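Local structure of nonribosomal peptide synthase (Streptomyces sp. MJ635-86F5, 5JJP) at residues 33-38 against 206-211; 231-236 against 326-331; 378-383 against 434-439. The protein activates an aliphatic beta-amino acid by adenylation, probably at the expense of ATP and for transfer to a phosphopantetheine-bearing carrier. All blocks are in the same frame, centred on the assembly; numbering follows the deposited sequence.

Interaction 1: 33-38 against 206-211; sequences DYLLAA and AFHRGI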
loop_
_atom_site.group_PDB
_atom_site.type_symbol
_atom_site.label_atom_id
_atom_site.label_comp_id
_atom_site.label_asym_id
_atom_site.label_seq_id
_atom_site.Cartn_x
_atom_site.Cartn_y
_atom_site.Cartn_z
ATOM N N ASP A 33 -3.508 -5.313 -14.270
ATOM C CA ASP A 33 -2.578 -5.464 -15.381
ATOM C C ASP A 33 -1.230 -4.934 -14.976
ATOM O O ASP A 33 -0.205 -5.618 -15.147
ATOM C CB ASP A 33 -3.081 -4.767 -16.637
ATOM C CG ASP A 33 -4.487 -5.234 -17.040
ATOM O OD1 ASP A 33 -4.824 -6.422 -16.887
ATOM O OD2 ASP A 33 -5.262 -4.393 -17.527
ATOM N N TYR A 34 -1.217 -3.718 -14.427
ATOM C CA TYR A 34 0.050 -3.064 -14.121
ATOM C C TYR A 34 0.859 -3.909 -13.141
ATOM O O TYR A 34 2.057 -4.079 -13.325
ATOM C CB TYR A 34 -0.104 -1.594 -13.641
ATOM C CG TYR A 34 1.253 -0.947 -13.506
ATOM C CD1 TYR A 34 1.915 -0.458 -14.617
ATOM C CD2 TYR A 34 1.912 -0.883 -12.275
ATOM C CE1 TYR A 34 3.172 0.119 -14.502
ATOM C CE2 TYR A 34 3.167 -0.288 -12.131
ATOM C CZ TYR A 34 3.805 0.193 -13.255
ATOM O OH TYR A 34 5.043 0.767 -13.167
ATOM N N LEU A 35 0.226 -4.412 -12.095
ATOM C CA LEU A 35 0.992 -5.078 -11.049
ATOM C C LEU A 35 1.631 -6.378 -11.549
ATOM O O LEU A 35 2.590 -6.821 -10.974
ATOM C CB LEU A 35 0.147 -5.365 -9.823
ATOM C CG LEU A 35 -0.435 -4.138 -9.088
ATOM C CD1 LEU A 35 -1.041 -4.574 -7.767
ATOM C CD2 LEU A 35 0.592 -3.059 -8.847
ATOM N N LEU A 36 1.081 -6.967 -12.617
ATOM C CA LEU A 36 1.509 -8.270 -13.087
ATOM C C LEU A 36 2.297 -8.218 -14.377
ATOM O O LEU A 36 2.780 -9.240 -14.795
ATOM C CB LEU A 36 0.293 -9.210 -13.268
ATOM C CG LEU A 36 -0.237 -9.621 -11.905
ATOM C CD1 LEU A 36 -1.577 -10.214 -12.077
ATOM C CD2 LEU A 36 0.655 -10.637 -11.249
ATOM N N ALA A 37 2.477 -7.031 -14.941
ATOM C CA ALA A 37 3.166 -6.922 -16.202
ATOM C C ALA A 37 4.620 -7.411 -16.158
ATOM O O ALA A 37 4.983 -8.270 -16.919
ATOM C CB ALA A 37 3.116 -5.503 -16.715
ATOM N N ALA A 38 5.407 -6.943 -15.205
ATOM C CA ALA A 38 6.804 -7.373 -15.101
ATOM C C ALA A 38 6.948 -8.879 -14.946
ATOM O O ALA A 38 7.898 -9.479 -15.465
ATOM C CB ALA A 38 7.527 -6.673 -13.951
ATOM N N ALA A 206 0.089 5.351 -10.783
ATOM C CA ALA A 206 1.060 6.465 -10.957
ATOM C C ALA A 206 2.087 6.428 -9.834
ATOM O O ALA A 206 3.234 6.716 -10.031
ATOM C CB ALA A 206 0.335 7.805 -10.990
ATOM N N PHE A 207 1.633 6.054 -8.648
ATOM C CA PHE A 207 2.491 5.851 -7.551
ATOM C C PHE A 207 3.587 4.780 -7.857
ATOM O O PHE A 207 4.750 5.032 -7.688
ATOM C CB PHE A 207 1.700 5.448 -6.346
ATOM C CG PHE A 207 2.553 5.177 -5.157
ATOM C CD1 PHE A 207 3.189 6.205 -4.505
ATOM C CD2 PHE A 207 2.793 3.859 -4.723
ATOM C CE1 PHE A 207 4.046 5.955 -3.431
ATOM C CE2 PHE A 207 3.620 3.609 -3.657
ATOM C CZ PHE A 207 4.239 4.657 -3.003
ATOM N N HIS A 208 3.182 3.577 -8.248
ATOM C CA HIS A 208 4.131 2.514 -8.509
ATOM C C HIS A 208 5.068 2.901 -9.658
ATOM O O HIS A 208 6.256 2.677 -9.581
ATOM C CB HIS A 208 3.390 1.219 -8.769
ATOM C CG HIS A 208 2.666 0.751 -7.569
ATOM N ND1 HIS A 208 3.329 0.419 -6.408
ATOM C CD2 HIS A 208 1.347 0.698 -7.285
ATOM C CE1 HIS A 208 2.447 0.115 -5.478
ATOM N NE2 HIS A 208 1.235 0.301 -5.978
ATOM N N ARG A 209 4.528 3.545 -10.686
ATOM C CA ARG A 209 5.360 3.992 -11.775
ATOM C C ARG A 209 6.478 4.919 -11.300
ATOM O O ARG A 209 7.640 4.789 -11.714
ATOM C CB ARG A 209 4.531 4.736 -12.821
ATOM C CG ARG A 209 3.758 3.866 -13.778
ATOM C CD ARG A 209 3.438 4.735 -15.000
ATOM N NE ARG A 209 2.385 5.632 -14.695
ATOM C CZ ARG A 209 2.360 6.964 -14.768
ATOM N NH1 ARG A 209 3.335 7.710 -15.279
ATOM N NH2 ARG A 209 1.228 7.550 -14.343
ATOM N N GLY A 210 6.103 5.922 -10.514
ATOM C CA GLY A 210 7.075 6.848 -9.973
ATOM C C GLY A 210 8.094 6.120 -9.096
ATOM O O GLY A 210 9.297 6.326 -9.265
ATOM N N ILE A 211 7.631 5.297 -8.150
ATOM C CA ILE A 211 8.535 4.697 -7.189
ATOM C C ILE A 211 9.562 3.727 -7.852
ATOM O O ILE A 211 10.706 3.744 -7.503
ATOM C CB ILE A 211 7.744 4.024 -6.055
ATOM C CG1 ILE A 211 7.122 5.099 -5.130
ATOM C CG2 ILE A 211 8.624 3.135 -5.203
ATOM C CD1 ILE A 211 8.117 5.867 -4.271
#

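Interaction 2: 231-236 against 326-331; sequences FDFCLG and FNLYGA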
loop_
_atom_site.group_PDB
_atom_site.type_symbol
_atom_site.label_atom_id
_atom_site.label_comp_id
_atom_site.label_asym_id
_atom_site.label_seq_id
_atom_site.Cartn_x
_atom_site.Cartn_y
_atom_site.Cartn_z
ATOM N N PHE A 231 -3.784 -2.476 6.759
ATOM C CA PHE A 231 -2.971 -1.274 6.597
ATOM C C PHE A 231 -2.650 -1.026 5.151
ATOM O O PHE A 231 -2.306 -1.931 4.388
ATOM C CB PHE A 231 -1.662 -1.320 7.408
ATOM C CG PHE A 231 -1.831 -1.081 8.886
ATOM C CD1 PHE A 231 -2.364 -2.064 9.709
ATOM C CD2 PHE A 231 -1.394 0.102 9.475
ATOM C CE1 PHE A 231 -2.482 -1.857 11.079
ATOM C CE2 PHE A 231 -1.517 0.315 10.862
ATOM C CZ PHE A 231 -2.068 -0.665 11.662
ATOM N N ASP A 232 -2.845 0.228 4.782
ATOM C CA ASP A 232 -2.436 0.779 3.485
ATOM C C ASP A 232 -1.034 0.292 3.015
ATOM O O ASP A 232 -0.810 -0.038 1.859
ATOM C CB ASP A 232 -2.392 2.296 3.707
ATOM C CG ASP A 232 -2.248 3.049 2.456
ATOM O OD1 ASP A 232 -2.811 2.597 1.443
ATOM O OD2 ASP A 232 -1.569 4.084 2.478
ATOM N N PHE A 233 -0.094 0.300 3.944
ATOM C CA PHE A 233 1.296 -0.060 3.668
ATOM C C PHE A 233 1.471 -1.537 3.267
ATOM O O PHE A 233 2.408 -1.868 2.558
ATOM C CB PHE A 233 2.148 0.291 4.920
ATOM C CG PHE A 233 3.644 0.279 4.697
ATOM C CD1 PHE A 233 4.203 0.536 3.440
ATOM C CD2 PHE A 233 4.517 0.043 5.798
ATOM C CE1 PHE A 233 5.573 0.512 3.269
ATOM C CE2 PHE A 233 5.894 0.040 5.632
ATOM C CZ PHE A 233 6.419 0.275 4.365
ATOM N N CYS A 234 0.560 -2.412 3.698
ATOM C CA CYS A 234 0.620 -3.796 3.338
ATOM C C CYS A 234 0.331 -3.976 1.864
ATOM O O CYS A 234 1.141 -4.547 1.132
ATOM C CB CYS A 234 -0.355 -4.635 4.156
ATOM S SG CYS A 234 -0.468 -6.364 3.660
ATOM N N LEU A 235 -0.837 -3.541 1.444
ATOM C CA LEU A 235 -1.215 -3.566 0.062
ATOM C C LEU A 235 -0.172 -2.855 -0.844
ATOM O O LEU A 235 0.226 -3.383 -1.885
ATOM C CB LEU A 235 -2.609 -2.929 -0.096
ATOM C CG LEU A 235 -2.955 -2.329 -1.445
ATOM C CD1 LEU A 235 -3.104 -3.436 -2.481
ATOM C CD2 LEU A 235 -4.239 -1.506 -1.329
ATOM N N GLY A 236 0.252 -1.676 -0.433
ATOM C CA GLY A 236 1.294 -0.947 -1.154
ATOM C C GLY A 236 2.595 -1.750 -1.357
ATOM O O GLY A 236 3.190 -1.703 -2.438
ATOM N N PHE A 326 15.842 3.138 3.744
ATOM C CA PHE A 326 15.030 4.152 3.127
ATOM C C PHE A 326 13.932 4.663 4.056
ATOM O O PHE A 326 13.208 3.904 4.646
ATOM C CB PHE A 326 14.321 3.549 1.927
ATOM C CG PHE A 326 15.222 2.895 0.963
ATOM C CD1 PHE A 326 16.109 3.625 0.231
ATOM C CD2 PHE A 326 15.121 1.511 0.717
ATOM C CE1 PHE A 326 16.935 3.001 -0.689
ATOM C CE2 PHE A 326 15.932 0.897 -0.234
ATOM C CZ PHE A 326 16.868 1.652 -0.897
ATOM N N ASN A 327 13.744 5.962 4.032
ATOM C CA ASN A 327 12.726 6.654 4.814
ATOM C C ASN A 327 11.580 7.094 3.888
ATOM O O ASN A 327 11.781 7.806 2.877
ATOM C CB ASN A 327 13.385 7.863 5.494
ATOM C CG ASN A 327 12.386 8.759 6.191
ATOM O OD1 ASN A 327 11.467 8.278 6.837
ATOM N ND2 ASN A 327 12.569 10.078 6.057
ATOM N N LEU A 328 10.391 6.616 4.206
ATOM C CA LEU A 328 9.240 6.820 3.354
ATOM C C LEU A 328 8.272 7.793 4.038
ATOM O O LEU A 328 7.765 7.490 5.108
ATOM C CB LEU A 328 8.571 5.471 3.138
ATOM C CG LEU A 328 7.591 5.373 1.988
ATOM C CD1 LEU A 328 8.345 5.410 0.675
ATOM C CD2 LEU A 328 6.773 4.088 2.110
ATOM N N TYR A 329 8.043 8.957 3.450
ATOM C CA TYR A 329 7.129 9.959 4.030
ATOM C C TYR A 329 5.855 9.948 3.188
ATOM O O TYR A 329 5.910 9.903 1.947
ATOM C CB TYR A 329 7.718 11.405 4.030
ATOM C CG TYR A 329 6.613 12.488 4.022
ATOM C CD1 TYR A 329 5.823 12.721 5.144
ATOM C CD2 TYR A 329 6.323 13.208 2.860
ATOM C CE1 TYR A 329 4.786 13.660 5.140
ATOM C CE2 TYR A 329 5.281 14.140 2.832
ATOM C CZ TYR A 329 4.518 14.359 3.974
ATOM O OH TYR A 329 3.469 15.265 3.934
ATOM N N GLY A 330 4.711 9.995 3.867
ATOM C CA GLY A 330 3.435 10.310 3.194
ATOM C C GLY A 330 2.234 9.771 3.921
ATOM O O GLY A 330 2.350 9.291 5.032
ATOM N N ALA A 331 1.099 9.809 3.252
ATOM C CA ALA A 331 -0.141 9.381 3.826
ATOM C C ALA A 331 -0.981 8.527 2.892
ATOM O O ALA A 331 -0.728 8.403 1.683
ATOM C CB ALA A 331 -0.942 10.601 4.254
#

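Interaction 3: 378-383 against 434-439; sequences GVVGEI and YFCGRI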
loop_
_atom_site.group_PDB
_atom_site.type_symbol
_atom_site.label_atom_id
_atom_site.label_comp_id
_atom_site.label_asym_id
_atom_site.label_seq_id
_atom_site.Cartn_x
_atom_site.Cartn_y
_atom_site.Cartn_z
ATOM N N GLY A 378 13.860 27.574 6.198
ATOM C CA GLY A 378 13.745 27.609 7.635
ATOM C C GLY A 378 12.375 27.988 8.172
ATOM O O GLY A 378 12.066 27.744 9.343
ATOM N N VAL A 379 11.505 28.512 7.323
ATOM C CA VAL A 379 10.207 28.968 7.785
ATOM C C VAL A 379 9.168 27.858 7.567
ATOM O O VAL A 379 9.025 27.317 6.457
ATOM C CB VAL A 379 9.767 30.262 7.061
ATOM C CG1 VAL A 379 8.332 30.635 7.449
ATOM C CG2 VAL A 379 10.725 31.400 7.381
ATOM N N VAL A 380 8.452 27.544 8.638
ATOM C CA VAL A 380 7.493 26.486 8.649
ATOM C C VAL A 380 6.207 26.879 7.941
ATOM O O VAL A 380 5.696 27.967 8.146
ATOM C CB VAL A 380 7.153 26.091 10.103
ATOM C CG1 VAL A 380 5.892 25.218 10.172
ATOM C CG2 VAL A 380 8.326 25.371 10.729
ATOM N N GLY A 381 5.673 25.960 7.138
ATOM C CA GLY A 381 4.361 26.110 6.466
ATOM C C GLY A 381 3.746 24.728 6.283
ATOM O O GLY A 381 4.300 23.741 6.765
ATOM N N GLU A 382 2.610 24.672 5.594
ATOM C CA GLU A 382 1.898 23.416 5.352
ATOM C C GLU A 382 2.321 22.804 4.023
ATOM O O GLU A 382 2.447 23.527 3.023
ATOM C CB GLU A 382 0.399 23.646 5.289
ATOM C CG GLU A 382 -0.371 22.360 5.084
ATOM C CD GLU A 382 -1.879 22.556 5.113
ATOM O OE1 GLU A 382 -2.326 23.723 5.023
ATOM O OE2 GLU A 382 -2.589 21.529 5.145
ATOM N N ILE A 383 2.577 21.491 4.023
ATOM C CA ILE A 383 2.971 20.804 2.760
ATOM C C ILE A 383 1.742 20.628 1.884
ATOM O O ILE A 383 0.747 20.114 2.353
ATOM C CB ILE A 383 3.606 19.411 2.968
ATOM C CG1 ILE A 383 4.876 19.506 3.800
ATOM C CG2 ILE A 383 3.954 18.772 1.633
ATOM C CD1 ILE A 383 5.315 18.162 4.376
ATOM N N TYR A 434 11.541 19.264 5.754
ATOM C CA TYR A 434 11.756 18.655 7.097
ATOM C C TYR A 434 10.428 18.681 7.838
ATOM O O TYR A 434 9.849 19.738 8.084
ATOM C CB TYR A 434 12.870 19.404 7.888
ATOM C CG TYR A 434 14.230 19.330 7.189
ATOM C CD1 TYR A 434 15.233 18.468 7.621
ATOM C CD2 TYR A 434 14.477 20.093 6.073
ATOM C CE1 TYR A 434 16.455 18.378 6.953
ATOM C CE2 TYR A 434 15.670 20.005 5.397
ATOM C CZ TYR A 434 16.660 19.165 5.844
ATOM O OH TYR A 434 17.822 19.126 5.128
ATOM N N PHE A 435 9.946 17.503 8.185
ATOM C CA PHE A 435 8.660 17.355 8.827
ATOM C C PHE A 435 8.655 17.921 10.244
ATOM O O PHE A 435 9.528 17.605 11.014
ATOM C CB PHE A 435 8.304 15.862 8.837
ATOM C CG PHE A 435 7.005 15.546 9.530
ATOM C CD1 PHE A 435 5.795 15.932 8.977
ATOM C CD2 PHE A 435 6.999 14.870 10.735
ATOM C CE1 PHE A 435 4.604 15.637 9.606
ATOM C CE2 PHE A 435 5.812 14.578 11.376
ATOM C CZ PHE A 435 4.611 14.957 10.808
ATOM N N CYS A 436 7.640 18.718 10.581
ATOM C CA CYS A 436 7.511 19.360 11.911
ATOM C C CYS A 436 6.209 19.060 12.671
ATOM O O CYS A 436 5.922 19.715 13.658
ATOM C CB CYS A 436 7.594 20.880 11.759
ATOM S SG CYS A 436 9.200 21.382 11.193
ATOM N N GLY A 437 5.438 18.083 12.215
ATOM C CA GLY A 437 4.204 17.708 12.884
ATOM C C GLY A 437 2.955 18.089 12.106
ATOM O O GLY A 437 3.013 18.726 11.071
ATOM N N ARG A 438 1.830 17.649 12.634
ATOM C CA ARG A 438 0.539 17.893 12.064
ATOM C C ARG A 438 0.028 19.241 12.521
ATOM O O ARG A 438 0.433 19.730 13.535
ATOM C CB ARG A 438 -0.436 16.818 12.542
ATOM C CG ARG A 438 -0.063 15.384 12.167
ATOM C CD ARG A 438 -0.351 15.094 10.704
ATOM N NE ARG A 438 -1.758 15.331 10.364
ATOM C CZ ARG A 438 -2.237 15.382 9.121
ATOM N NH1 ARG A 438 -1.433 15.225 8.079
ATOM N NH2 ARG A 438 -3.533 15.603 8.929
ATOM N N ILE A 439 -0.915 19.790 11.774
ATOM C CA ILE A 439 -1.677 20.944 12.196
ATOM C C ILE A 439 -2.721 20.420 13.212
ATOM O O ILE A 439 -3.119 21.114 14.157
ATOM C CB ILE A 439 -2.403 21.568 10.994
ATOM C CG1 ILE A 439 -1.365 22.160 10.049
ATOM C CG2 ILE A 439 -3.414 22.631 11.426
ATOM C CD1 ILE A 439 -1.931 22.712 8.761
#

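Interaction 1: 33-38 against 206-211
The H208 imidazole is sandwiched: L35 CD2 lies over one face, 4.1 Å from H208 CD2, and F207 CD2 sits off-centre on the opposite face, 3.8 Å above the plane. H208 CE1 in turn meets the F207 ring at its edge, in the plane, and I211 CG1 lies over one face of that phenylalanine. The contact is helix-on-helix packing inside the AMP-binding part of the enzyme: 33-37 and 206-211 run roughly parallel, 28° apart, with axes 11.1 Å from each other, so side chains rather than backbones bridge the distance. Y34 does most of the reaching. Its CG stands anti to the backbone N (chi1 -173°), which sends the ring out to the other helix, where it is met obliquely by H208 CB, 3.7 Å from Y34 CE2, and by R209 CG. The R209 chain crosses the phenol at about a right angle, and its guanidinium lies beyond the contact. The phenol hydroxyl is hydrogen-bonded to R212, one turn on from H208. Replacing Y34 with an alanine would probably leave R212 without that partner and open a gap beside H208 and R209. From helix 232-243, A239 touches both L35 and H208. On the side of the exposed R209, Y34 OH rests 3.4 Å from R209 CG, an aliphatic carbon.

Interaction 2: 231-236 against 326-331
F233 and L328 approach from opposite directions, and the phenylalanine is the one to follow. It leaves the first turn of helix 232-243 with its CB still 6.6 Å from L328 CD2; CG, anti to the backbone N (chi1 -167°), swings the ring out to the strand. The gap closes stepwise, F233 CD1 coming to 4.6 Å from L328 CD2. CE1 makes the contact, at 3.9 Å from the same methyl, and CZ at the tip lies just beyond, 4.4 Å from L328 CD2. The methyl comes at the ring obliquely, a purely apolar touch, while S227 and S304 also border the phenylalanine. L328 belongs to strand 324-329 of the mixed sheet, running parallel to 300-304 and antiparallel to 338-341, and its side chain also packs on L302 and V339. The helix start and the strand end both fall in sequence motifs familiar from adenylation enzymes: the FD at the one, and at the other the YGAT that carries the strand into a loop. In relatives these motifs border the amino-acid pocket and the nucleotide site, a role consistent with their placement here. G330 takes up a backbone conformation in which any side chain would collide with the carbonyl of Y329. Past it comes A331, facing D232, whose CB is directed toward the strand segment and whose side chain packs on T332, M335 and Y183. D232 OD2 stays 4.5 Å from A331 O.

Interaction 3: 378-383 against 434-439
E382 against I439 is the close-packed end of this contact, V380 against C436 the loose one. Both segments feed strands of the same antiparallel sheet, but they are not paired with each other: strands 381-386 and 433-438 each hydrogen-bond to the long, broken strand 417-427, and the touching parts diverge by 47°. Only side chains bridge the space between them. At the loose end, V380 CG2 and C436 SG come within 4.1 Å of each other, an apolar touch with V380 itself exposed; C436 also leans on Y426. The tight end owes its geometry to E382, the one buried residue of the four that touch, stretched out with CG anti to the backbone N (chi1 -178°). Its carboxylate is gripped from strand 417-427, OE1 in a salt bridge with R420 and OE2 as acceptor for the backbone N of G422. Those two bonds fix its rotation and probably offset the cost of burying its charge. I439, the last residue modelled, lies near the hinge toward the C-terminal domain in this family; it covers E382 from the exposed side and packs on L424 as well. Its side chain crosses the glutamate at about a right angle, placing I439 CD1 above the carboxylate, 3.7 Å from E382 CD and 3.9 Å from E382 OE1 and OE2 alike.

Overall arrangement
The three contacts form a chain across the fold. Interaction 1 meets interaction 2 where H208 CE1 packs 3.6 Å from G236 O, their centres 15 Å apart, so the helix carrying F233 also backs the 33-37/206-211 pair. Interaction 2 meets interaction 3 through Y329 OH, 3.5 Å from I383 CD1, with centres 20 Å apart. Interactions 1 and 3 do not touch; their nearest atoms are about 14 Å apart. D423 joins interactions 2 and 3, bonded both to Y329 OH and to R438, and it sits in the TGD sequence that holds the nucleotide ribose in relatives. With its FD and YGAT motifs, interaction 2 probably borders the active site.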